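Local coordinates for lactococcal prophage ps3 protein 05 (Staphylococcus epidermidis ATCC 12228, PDB 3G8W), which probably transfers an acetyl group from acetyl-coenzyme A to a substrate not yet identified, as a member of the GNAT acetyltransferase family, at residues I41-L44 with K45-L48; I106-Y109 with A110-Q113; K130-F133 with S134-F138. All blocks are in the same frame, centred on the assembly; numbering follows the deposited sequence.

Contact 1: I41-L44 with K45-L48; sequences IDRL and KTIL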
ATOM      1  N   ILE B  41      -9.024  14.160  11.123  1.00 67.02           N
ATOM      2  CA  ILE B  41     -10.467  14.142  10.871  1.00 66.69           C
ATOM      3  C   ILE B  41     -10.753  14.368   9.382  1.00 66.40           C
ATOM      4  O   ILE B  41     -11.836  14.043   8.879  1.00 66.32           O
ATOM      5  CB  ILE B  41     -11.172  15.214  11.761  1.00 66.60           C
ATOM      6  CG1 ILE B  41     -11.362  14.666  13.184  1.00 66.39           C
ATOM      7  CG2 ILE B  41     -12.509  15.664  11.162  1.00 66.45           C
ATOM      8  CD1 ILE B  41     -11.333  15.714  14.280  1.00 66.43           C
ATOM      9  N   ASP B  42      -9.762  14.921   8.689  1.00 65.86           N
ATOM     10  CA  ASP B  42      -9.816  15.109   7.245  1.00 65.43           C
ATOM     11  C   ASP B  42      -9.859  13.757   6.525  1.00 64.86           C
ATOM     12  O   ASP B  42     -10.850  13.452   5.853  1.00 65.13           O
ATOM     13  CB  ASP B  42      -8.622  15.945   6.766  1.00 66.17           C
ATOM     14  CG  ASP B  42      -8.151  16.957   7.811  1.00 66.92           C
ATOM     15  OD1 ASP B  42      -8.339  18.186   7.607  1.00 66.48           O
ATOM     16  OD2 ASP B  42      -7.598  16.508   8.845  1.00 67.33           O
ATOM     17  N   ARG B  43      -8.802  12.948   6.694  1.00 63.24           N
ATOM     18  CA  ARG B  43      -8.684  11.635   6.052  1.00 62.03           C
ATOM     19  C   ARG B  43      -9.930  10.802   6.306  1.00 60.46           C
ATOM     20  O   ARG B  43     -10.345   9.994   5.471  1.00 59.92           O
ATOM     21  CB  ARG B  43      -7.439  10.884   6.573  1.00 63.21           C
ATOM     22  CG  ARG B  43      -6.768   9.869   5.599  1.00 63.88           C
ATOM     23  CD  ARG B  43      -6.247  10.527   4.279  1.00 64.84           C
ATOM     24  NE  ARG B  43      -6.223  12.001   4.337  1.00 65.59           N
ATOM     25  CZ  ARG B  43      -6.055  12.824   3.294  1.00 65.82           C
ATOM     26  NH1 ARG B  43      -6.062  14.143   3.481  1.00 65.27           N
ATOM     27  NH2 ARG B  43      -5.877  12.339   2.067  1.00 65.94           N
ATOM     28  N   LEU B  44     -10.529  11.030   7.468  1.00 58.39           N
ATOM     29  CA  LEU B  44     -11.673  10.268   7.911  1.00 56.52           C
ATOM     30  C   LEU B  44     -12.882  10.637   7.078  1.00 54.99           C
ATOM     31  O   LEU B  44     -13.532   9.778   6.481  1.00 53.85           O
ATOM     32  CB  LEU B  44     -11.935  10.572   9.381  1.00 56.62           C
ATOM     33  CG  LEU B  44     -11.980   9.353  10.293  1.00 56.29           C
ATOM     34  CD1 LEU B  44     -10.572   8.814  10.550  1.00 56.26           C
ATOM     35  CD2 LEU B  44     -12.650   9.734  11.586  1.00 56.07           C
ATOM     36  N   LYS B  45     -13.155  11.937   7.040  1.00 54.27           N
ATOM     37  CA  LYS B  45     -14.252  12.499   6.261  1.00 53.15           C
ATOM     38  C   LYS B  45     -14.067  12.099   4.796  1.00 52.51           C
ATOM     39  O   LYS B  45     -15.030  11.741   4.108  1.00 52.42           O
ATOM     40  CB  LYS B  45     -14.275  14.017   6.429  1.00 52.45           C
ATOM     41  CG  LYS B  45     -15.595  14.578   6.923  1.00 51.85           C
ATOM     42  CD  LYS B  45     -15.364  15.881   7.673  1.00 51.32           C
ATOM     43  CE  LYS B  45     -16.650  16.424   8.257  1.00 51.07           C
ATOM     44  NZ  LYS B  45     -16.407  17.649   9.062  1.00 50.86           N
ATOM     45  N   THR B  46     -12.813  12.141   4.349  1.00 51.68           N
ATOM     46  CA  THR B  46     -12.418  11.620   3.050  1.00 51.72           C
ATOM     47  C   THR B  46     -12.907  10.177   2.897  1.00 51.76           C
ATOM     48  O   THR B  46     -13.737   9.899   2.029  1.00 51.81           O
ATOM     49  CB  THR B  46     -10.870  11.678   2.863  1.00 51.75           C
ATOM     50  OG1 THR B  46     -10.393  13.008   3.107  1.00 52.02           O
ATOM     51  CG2 THR B  46     -10.462  11.252   1.465  1.00 51.55           C
ATOM     52  N   ILE B  47     -12.421   9.282   3.764  1.00 51.28           N
ATOM     53  CA  ILE B  47     -12.732   7.860   3.667  1.00 50.83           C
ATOM     54  C   ILE B  47     -14.240   7.625   3.702  1.00 50.73           C
ATOM     55  O   ILE B  47     -14.775   6.844   2.915  1.00 50.67           O
ATOM     56  CB  ILE B  47     -12.020   7.035   4.765  1.00 51.01           C
ATOM     57  CG1 ILE B  47     -10.499   7.243   4.706  1.00 50.95           C
ATOM     58  CG2 ILE B  47     -12.335   5.546   4.614  1.00 51.19           C
ATOM     59  CD1 ILE B  47      -9.741   6.789   5.960  1.00 49.78           C
ATOM     60  N   LEU B  48     -14.914   8.344   4.592  1.00 50.86           N
ATOM     61  CA  LEU B  48     -16.348   8.188   4.817  1.00 51.69           C
ATOM     62  C   LEU B  48     -17.246   8.588   3.630  1.00 53.19           C
ATOM     63  O   LEU B  48     -18.392   8.115   3.519  1.00 52.87           O
ATOM     64  CB  LEU B  48     -16.754   8.961   6.073  1.00 50.80           C
ATOM     65  CG  LEU B  48     -16.390   8.320   7.406  1.00 50.16           C
ATOM     66  CD1 LEU B  48     -16.408   9.355   8.499  1.00 50.01           C
ATOM     67  CD2 LEU B  48     -17.349   7.182   7.722  1.00 49.90           C
TER

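Contact 2: I106-Y109 with A110-Q113; sequences IIQY and AKEQ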
ATOM      1  N   ILE B 106     -18.169  -8.130   4.935  1.00 44.78           N
ATOM      2  CA  ILE B 106     -17.132  -7.463   4.168  1.00 44.65           C
ATOM      3  C   ILE B 106     -16.582  -8.404   3.116  1.00 44.42           C
ATOM      4  O   ILE B 106     -16.259  -7.972   2.023  1.00 44.45           O
ATOM      5  CB  ILE B 106     -16.022  -6.868   5.054  1.00 44.85           C
ATOM      6  CG1 ILE B 106     -16.592  -5.757   5.958  1.00 44.63           C
ATOM      7  CG2 ILE B 106     -14.890  -6.345   4.192  1.00 44.75           C
ATOM      8  CD1 ILE B 106     -15.533  -5.042   6.806  1.00 44.78           C
ATOM      9  N   ILE B 107     -16.516  -9.692   3.425  1.00 44.63           N
ATOM     10  CA  ILE B 107     -16.082 -10.652   2.423  1.00 45.29           C
ATOM     11  C   ILE B 107     -17.085 -10.722   1.276  1.00 45.93           C
ATOM     12  O   ILE B 107     -16.696 -10.687   0.102  1.00 46.80           O
ATOM     13  CB  ILE B 107     -15.802 -12.042   3.014  1.00 44.98           C
ATOM     14  CG1 ILE B 107     -14.569 -11.974   3.923  1.00 44.60           C
ATOM     15  CG2 ILE B 107     -15.539 -13.031   1.905  1.00 44.70           C
ATOM     16  CD1 ILE B 107     -14.236 -13.275   4.615  1.00 44.73           C
ATOM     17  N   GLN B 108     -18.372 -10.773   1.608  1.00 46.02           N
ATOM     18  CA  GLN B 108     -19.390 -10.868   0.577  1.00 45.75           C
ATOM     19  C   GLN B 108     -19.352  -9.664  -0.352  1.00 45.18           C
ATOM     20  O   GLN B 108     -19.522  -9.808  -1.560  1.00 44.76           O
ATOM     21  CB  GLN B 108     -20.788 -11.052   1.169  1.00 46.54           C
ATOM     22  CG  GLN B 108     -21.801 -11.688   0.189  1.00 47.06           C
ATOM     23  CD  GLN B 108     -21.325 -13.047  -0.359  1.00 47.62           C
ATOM     24  OE1 GLN B 108     -20.502 -13.736   0.261  1.00 47.64           O
ATOM     25  NE2 GLN B 108     -21.840 -13.428  -1.522  1.00 47.43           N
ATOM     26  N   TYR B 109     -19.124  -8.487   0.222  1.00 44.55           N
ATOM     27  CA  TYR B 109     -18.997  -7.268  -0.549  1.00 44.72           C
ATOM     28  C   TYR B 109     -17.785  -7.335  -1.498  1.00 46.34           C
ATOM     29  O   TYR B 109     -17.883  -6.951  -2.680  1.00 45.62           O
ATOM     30  CB  TYR B 109     -18.863  -6.077   0.387  1.00 43.93           C
ATOM     31  CG  TYR B 109     -18.588  -4.790  -0.351  1.00 45.03           C
ATOM     32  CD1 TYR B 109     -17.275  -4.322  -0.528  1.00 44.87           C
ATOM     33  CD2 TYR B 109     -19.646  -4.039  -0.903  1.00 44.99           C
ATOM     34  CE1 TYR B 109     -17.027  -3.133  -1.211  1.00 45.30           C
ATOM     35  CE2 TYR B 109     -19.410  -2.854  -1.589  1.00 44.90           C
ATOM     36  CZ  TYR B 109     -18.107  -2.406  -1.735  1.00 45.88           C
ATOM     37  OH  TYR B 109     -17.888  -1.235  -2.411  1.00 46.72           O
ATOM     38  N   ALA B 110     -16.651  -7.816  -0.965  1.00 47.27           N
ATOM     39  CA  ALA B 110     -15.411  -7.965  -1.735  1.00 48.49           C
ATOM     40  C   ALA B 110     -15.676  -8.777  -2.995  1.00 49.56           C
ATOM     41  O   ALA B 110     -15.433  -8.284  -4.105  1.00 49.32           O
ATOM     42  CB  ALA B 110     -14.307  -8.611  -0.905  1.00 46.79           C
ATOM     43  N   LYS B 111     -16.184 -10.005  -2.809  1.00 50.10           N
ATOM     44  CA  LYS B 111     -16.567 -10.882  -3.913  1.00 50.39           C
ATOM     45  C   LYS B 111     -17.369 -10.106  -4.948  1.00 50.56           C
ATOM     46  O   LYS B 111     -17.104 -10.207  -6.138  1.00 51.53           O
ATOM     47  CB  LYS B 111     -17.419 -12.061  -3.425  1.00 51.10           C
ATOM     48  CG  LYS B 111     -16.734 -13.086  -2.525  1.00 52.27           C
ATOM     49  CD  LYS B 111     -17.341 -14.487  -2.719  1.00 52.40           C
ATOM     50  CE  LYS B 111     -17.093 -14.980  -4.171  1.00 53.17           C
ATOM     51  NZ  LYS B 111     -17.700 -16.306  -4.530  1.00 53.21           N
ATOM     52  N   GLU B 112     -18.341  -9.322  -4.481  1.00 50.31           N
ATOM     53  CA  GLU B 112     -19.285  -8.630  -5.359  1.00 50.02           C
ATOM     54  C   GLU B 112     -18.643  -7.443  -6.079  1.00 49.07           C
ATOM     55  O   GLU B 112     -19.197  -6.902  -7.020  1.00 49.49           O
ATOM     56  CB  GLU B 112     -20.560  -8.214  -4.585  1.00 50.78           C
ATOM     57  CG  GLU B 112     -21.389  -9.397  -4.021  1.00 51.59           C
ATOM     58  CD  GLU B 112     -22.441  -8.994  -2.970  1.00 51.80           C
ATOM     59  OE1 GLU B 112     -23.417  -8.310  -3.314  1.00 51.87           O
ATOM     60  OE2 GLU B 112     -22.313  -9.389  -1.792  1.00 52.78           O
ATOM     61  N   GLN B 113     -17.459  -7.051  -5.647  1.00 48.42           N
ATOM     62  CA  GLN B 113     -16.692  -6.050  -6.366  1.00 47.65           C
ATOM     63  C   GLN B 113     -15.599  -6.699  -7.178  1.00 47.03           C
ATOM     64  O   GLN B 113     -14.723  -6.007  -7.691  1.00 47.56           O
ATOM     65  CB  GLN B 113     -16.040  -5.078  -5.390  1.00 48.46           C
ATOM     66  CG  GLN B 113     -17.003  -4.390  -4.456  1.00 49.24           C
ATOM     67  CD  GLN B 113     -18.015  -3.557  -5.198  1.00 49.63           C
ATOM     68  OE1 GLN B 113     -17.662  -2.761  -6.078  1.00 49.83           O
ATOM     69  NE2 GLN B 113     -19.281  -3.731  -4.850  1.00 49.31           N
TER

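Contact 3: K130-F133 with S134-F138; sequences KVFF and SSIGF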
ATOM      1  N   LYS B 130      -4.851 -12.641  15.568  1.00 42.26           N
ATOM      2  CA  LYS B 130      -4.318 -13.682  14.695  1.00 42.71           C
ATOM      3  C   LYS B 130      -5.239 -14.884  14.697  1.00 41.72           C
ATOM      4  O   LYS B 130      -5.577 -15.419  13.639  1.00 41.67           O
ATOM      5  CB  LYS B 130      -2.898 -14.095  15.104  1.00 45.81           C
ATOM      6  CG  LYS B 130      -1.791 -13.356  14.286  1.00 49.04           C
ATOM      7  CD  LYS B 130      -0.601 -14.293  13.976  1.00 51.18           C
ATOM      8  CE  LYS B 130       0.557 -14.048  14.949  1.00 52.43           C
ATOM      9  NZ  LYS B 130       1.264 -12.758  14.589  1.00 53.17           N
ATOM     10  N   VAL B 131      -5.641 -15.284  15.905  1.00 39.70           N
ATOM     11  CA  VAL B 131      -6.604 -16.347  16.125  1.00 37.68           C
ATOM     12  C   VAL B 131      -7.976 -16.031  15.485  1.00 38.48           C
ATOM     13  O   VAL B 131      -8.554 -16.857  14.764  1.00 39.70           O
ATOM     14  CB  VAL B 131      -6.782 -16.631  17.632  1.00 35.11           C
ATOM     15  CG1 VAL B 131      -7.830 -17.696  17.837  1.00 32.98           C
ATOM     16  CG2 VAL B 131      -5.470 -17.046  18.244  1.00 32.96           C
ATOM     17  N   PHE B 132      -8.505 -14.846  15.738  1.00 37.38           N
ATOM     18  CA  PHE B 132      -9.741 -14.491  15.098  1.00 37.16           C
ATOM     19  C   PHE B 132      -9.677 -14.607  13.561  1.00 38.54           C
ATOM     20  O   PHE B 132     -10.444 -15.377  12.961  1.00 37.73           O
ATOM     21  CB  PHE B 132     -10.180 -13.108  15.528  1.00 35.96           C
ATOM     22  CG  PHE B 132     -11.501 -12.700  14.963  1.00 35.81           C
ATOM     23  CD1 PHE B 132     -12.671 -13.297  15.414  1.00 34.78           C
ATOM     24  CD2 PHE B 132     -11.566 -11.704  13.971  1.00 35.68           C
ATOM     25  CE1 PHE B 132     -13.894 -12.917  14.887  1.00 36.87           C
ATOM     26  CE2 PHE B 132     -12.794 -11.310  13.417  1.00 36.33           C
ATOM     27  CZ  PHE B 132     -13.968 -11.900  13.870  1.00 36.78           C
ATOM     28  N   PHE B 133      -8.761 -13.872  12.924  1.00 39.60           N
ATOM     29  CA  PHE B 133      -8.788 -13.780  11.449  1.00 40.62           C
ATOM     30  C   PHE B 133      -8.399 -15.081  10.841  1.00 39.73           C
ATOM     31  O   PHE B 133      -8.791 -15.436   9.741  1.00 40.80           O
ATOM     32  CB  PHE B 133      -7.918 -12.640  10.922  1.00 40.47           C
ATOM     33  CG  PHE B 133      -8.528 -11.300  11.175  1.00 41.69           C
ATOM     34  CD1 PHE B 133      -9.528 -10.813  10.324  1.00 41.41           C
ATOM     35  CD2 PHE B 133      -8.151 -10.548  12.296  1.00 41.41           C
ATOM     36  CE1 PHE B 133     -10.143  -9.586  10.568  1.00 42.18           C
ATOM     37  CE2 PHE B 133      -8.733  -9.316  12.548  1.00 42.01           C
ATOM     38  CZ  PHE B 133      -9.741  -8.821  11.685  1.00 42.38           C
ATOM     39  N   SER B 134      -7.634 -15.808  11.611  1.00 38.59           N
ATOM     40  CA  SER B 134      -7.148 -17.056  11.174  1.00 37.26           C
ATOM     41  C   SER B 134      -8.339 -18.008  11.138  1.00 37.24           C
ATOM     42  O   SER B 134      -8.497 -18.821  10.225  1.00 37.23           O
ATOM     43  CB  SER B 134      -6.111 -17.470  12.163  1.00 35.95           C
ATOM     44  OG  SER B 134      -5.886 -18.813  12.014  1.00 37.49           O
ATOM     45  N   SER B 135      -9.214 -17.856  12.117  1.00 37.79           N
ATOM     46  CA  SER B 135     -10.360 -18.727  12.243  1.00 37.27           C
ATOM     47  C   SER B 135     -11.346 -18.414  11.132  1.00 38.53           C
ATOM     48  O   SER B 135     -12.216 -19.220  10.815  1.00 39.12           O
ATOM     49  CB  SER B 135     -11.010 -18.524  13.589  1.00 36.08           C
ATOM     50  OG  SER B 135     -12.047 -17.589  13.494  1.00 35.44           O
ATOM     51  N   ILE B 136     -11.204 -17.243  10.532  1.00 38.72           N
ATOM     52  CA  ILE B 136     -12.048 -16.895   9.418  1.00 40.44           C
ATOM     53  C   ILE B 136     -11.562 -17.530   8.094  1.00 41.77           C
ATOM     54  O   ILE B 136     -12.371 -17.821   7.211  1.00 43.02           O
ATOM     55  CB  ILE B 136     -12.249 -15.377   9.357  1.00 40.68           C
ATOM     56  CG1 ILE B 136     -13.323 -15.009  10.368  1.00 40.84           C
ATOM     57  CG2 ILE B 136     -12.631 -14.913   7.980  1.00 40.09           C
ATOM     58  CD1 ILE B 136     -13.205 -13.606  10.830  1.00 42.27           C
ATOM     59  N   GLY B 137     -10.263 -17.790   7.976  1.00 41.70           N
ATOM     60  CA  GLY B 137      -9.731 -18.489   6.805  1.00 41.09           C
ATOM     61  C   GLY B 137      -8.508 -17.820   6.203  1.00 41.31           C
ATOM     62  O   GLY B 137      -8.016 -18.243   5.159  1.00 39.90           O
ATOM     63  N   PHE B 138      -8.020 -16.781   6.880  1.00 41.32           N
ATOM     64  CA  PHE B 138      -6.820 -16.098   6.491  1.00 41.82           C
ATOM     65  C   PHE B 138      -5.641 -16.983   6.797  1.00 42.90           C
ATOM     66  O   PHE B 138      -5.699 -17.828   7.683  1.00 44.65           O
ATOM     67  CB  PHE B 138      -6.701 -14.795   7.251  1.00 41.00           C
ATOM     68  CG  PHE B 138      -7.595 -13.697   6.743  1.00 39.98           C
ATOM     69  CD1 PHE B 138      -7.054 -12.606   6.084  1.00 40.39           C
ATOM     70  CD2 PHE B 138      -8.964 -13.720   6.969  1.00 40.31           C
ATOM     71  CE1 PHE B 138      -7.881 -11.538   5.644  1.00 41.22           C
ATOM     72  CE2 PHE B 138      -9.814 -12.656   6.534  1.00 39.87           C
ATOM     73  CZ  PHE B 138      -9.276 -11.573   5.880  1.00 40.05           C
TER

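Contact 1: I41-L44 with K45-L48
Thr46 grips the carbonyl oxygen of Asp42 twice, so one peptide oxygen serves both the backbone and a side chain of the residue four places on. Thr46 N reaches Asp42 O at 2.8 Å along an almost straight N-H path. The hydroxyl Thr46 OG1 meets the same Asp42 O at 2.8 Å, approaching from well above the carbonyl plane. A first torsion of -54° makes this possible by setting OG1 beside its own backbone N. Threonine suits the place, since its hydroxyl finds an acceptor within the turn.

The tight side of the helix carries Leu44, Ile47 and Leu48. Leu44 packs on Leu15 and Ile19 of helix 15-24, and Leu48 touches both Leu15 and Ile57, while Ile47 lies on Trp55 and Ile57 of strand 55-62. Branched hydrocarbons fill such a seam without leaving polar groups to satisfy. Behind them, Leu48 N donates to Leu44 O at 2.7 Å.

The solvent side is looser. Lys45 N bonds Ile41 O at 3.1 Å, but the lysine side chain touches Leu15 and runs extended, with its end leading outward. Thr46 OG1 lies loosely over one face of the Arg43 guanidinium, 4.3 Å from Arg43 CZ. The arginine also touches Trp55, and its nearest side-chain atoms are about 4 Å from a bound 2-(cyclohexylamino)ethanesulfonic acid, probably from the crystallisation liquor. The chemistry implies an amphipathic helix, greasy toward helix and sheet, with charged residues at the water.

Contact 2: I106-Y109 with A110-Q113
Tyr109 and Gln113 meet at the C-terminal end of helix 96-112, the helix of a beta-alpha-beta crossover from strand 83-91 to strand 117-123. The glutamine lies over one face of the phenol. Its CG sits 3.7 Å from the Tyr109 ring centroid, a CH-pi contact shifted toward the rim, and the amide beyond it is turned nearly flat to the ring, the two planes 18° apart. Gln113 NE2 comes within 3.4 Å of Tyr109 CE2, and Gln113 CD passes near the hydroxyl. A bend at chi2 (-61°) lays the chain along the ring rather than letting it run outward. Glutamine fits here because it combines a flexible aliphatic stem with a flat polar end.

The next shell is the helical backbone. Ala110 N donates to Ile106 O at 3.0 Å, and Lys111 N to Ile107 O, also at 3.0 Å. One residue on, Glu112 N reaches Gln108 O at 3.2 Å. On this exposed side the extended Glu112 side chain crosses that of Gln108 at a slant, its OE2 near Gln108 CG, carboxylate and amide planes 48° apart. There the helix runs out: Gln113 N has a weak bond to Tyr109 O and a shorter one to Ala110 O.

Farther out, the sheet fixes the helix. Phe58 meets Tyr109 edge-to-face, and Leu72 and Asn56 also touch the tyrosine. Ile106 packs on Phe58, Cys70 and Leu72, its branched hydrocarbon suiting an apolar surface. Ala110 is small enough to let the helix sit close to Ile115 and Leu118, the latter shared with Ile107. Tucked under its own turn, the methyl carbon Ala110 CB lies 3.3 Å from Ile107 O.

Contact 3: K130-F133 with S134-F138
Ile136 reaches back across the last turn of helix 127-136 to Phe132, and each of its carbons has a definite neighbour. CB lies 3.5 Å from Phe133 O, at the base of the side chain. The CG2 branch meets the edge of the Phe138 ring in its plane. The other branch runs through CG1, set beside the backbone N (chi1 -80°) and passing Phe132 O, which leads the tip CD1 back over one face of the Phe132 ring, 3.9 Å from its centroid and displaced toward the rim at CE2 and CZ. A beta-branched residue is well suited here, since its two arms touch two different aromatics.

Phe133 and Phe138 form a T-shaped pair, with the edge of Phe133 directed at the face of Phe138, centroids 5.8 Å apart and planes at 80°. Both rings are buried against Ile120 of strand 117-123. Phe138 also meets Tyr162.

On the outer side, Ser135 OG donates to Phe132 O at 2.8 Å, in the carbonyl plane and on a lone pair, and the same hydroxyl is bonded to Arg100 of helix 96-112. A small hydroxyl thus joins the last turn to its neighbouring helix. Lys130, one turn earlier, sends its ammonium group to Asn158.

The end of the helix is drawn together at Phe133 O. Gly137 N and Phe138 N, each 3.3 Å from Phe133 O, come from opposite faces of its carbonyl plane. Gly137 has a phi of 132°, where a side chain would press on the preceding carbonyl oxygen, a conformation that glycine adopts most readily. With Gly137 N weakly bonded to Ser134 O as well, this is the Schellman motif, here ending a helix that leads into strand 139-150.

How the contacts relate
From the N terminus, the contacts follow one another in series, and none nests in or crosses another, because each lies within about two turns of a single helix and its end. Contact 1 comes first, on helix 41-48, and ties helix 15-24 to strand 55-62. Contact 2 follows at the end of helix 96-112, joining it to strands 55-62, 65-74 and 117-123. Contact 3 ends helix 127-136 against the same helix 96-112 and strand 117-123. Contacts 2 and 3 touch, with Ile107 CD1 4.1 Å from Ile136 CG2. Contact 1 stands apart, on the opposite side of the chain's centre from contact 3, with centres about 28 Å apart.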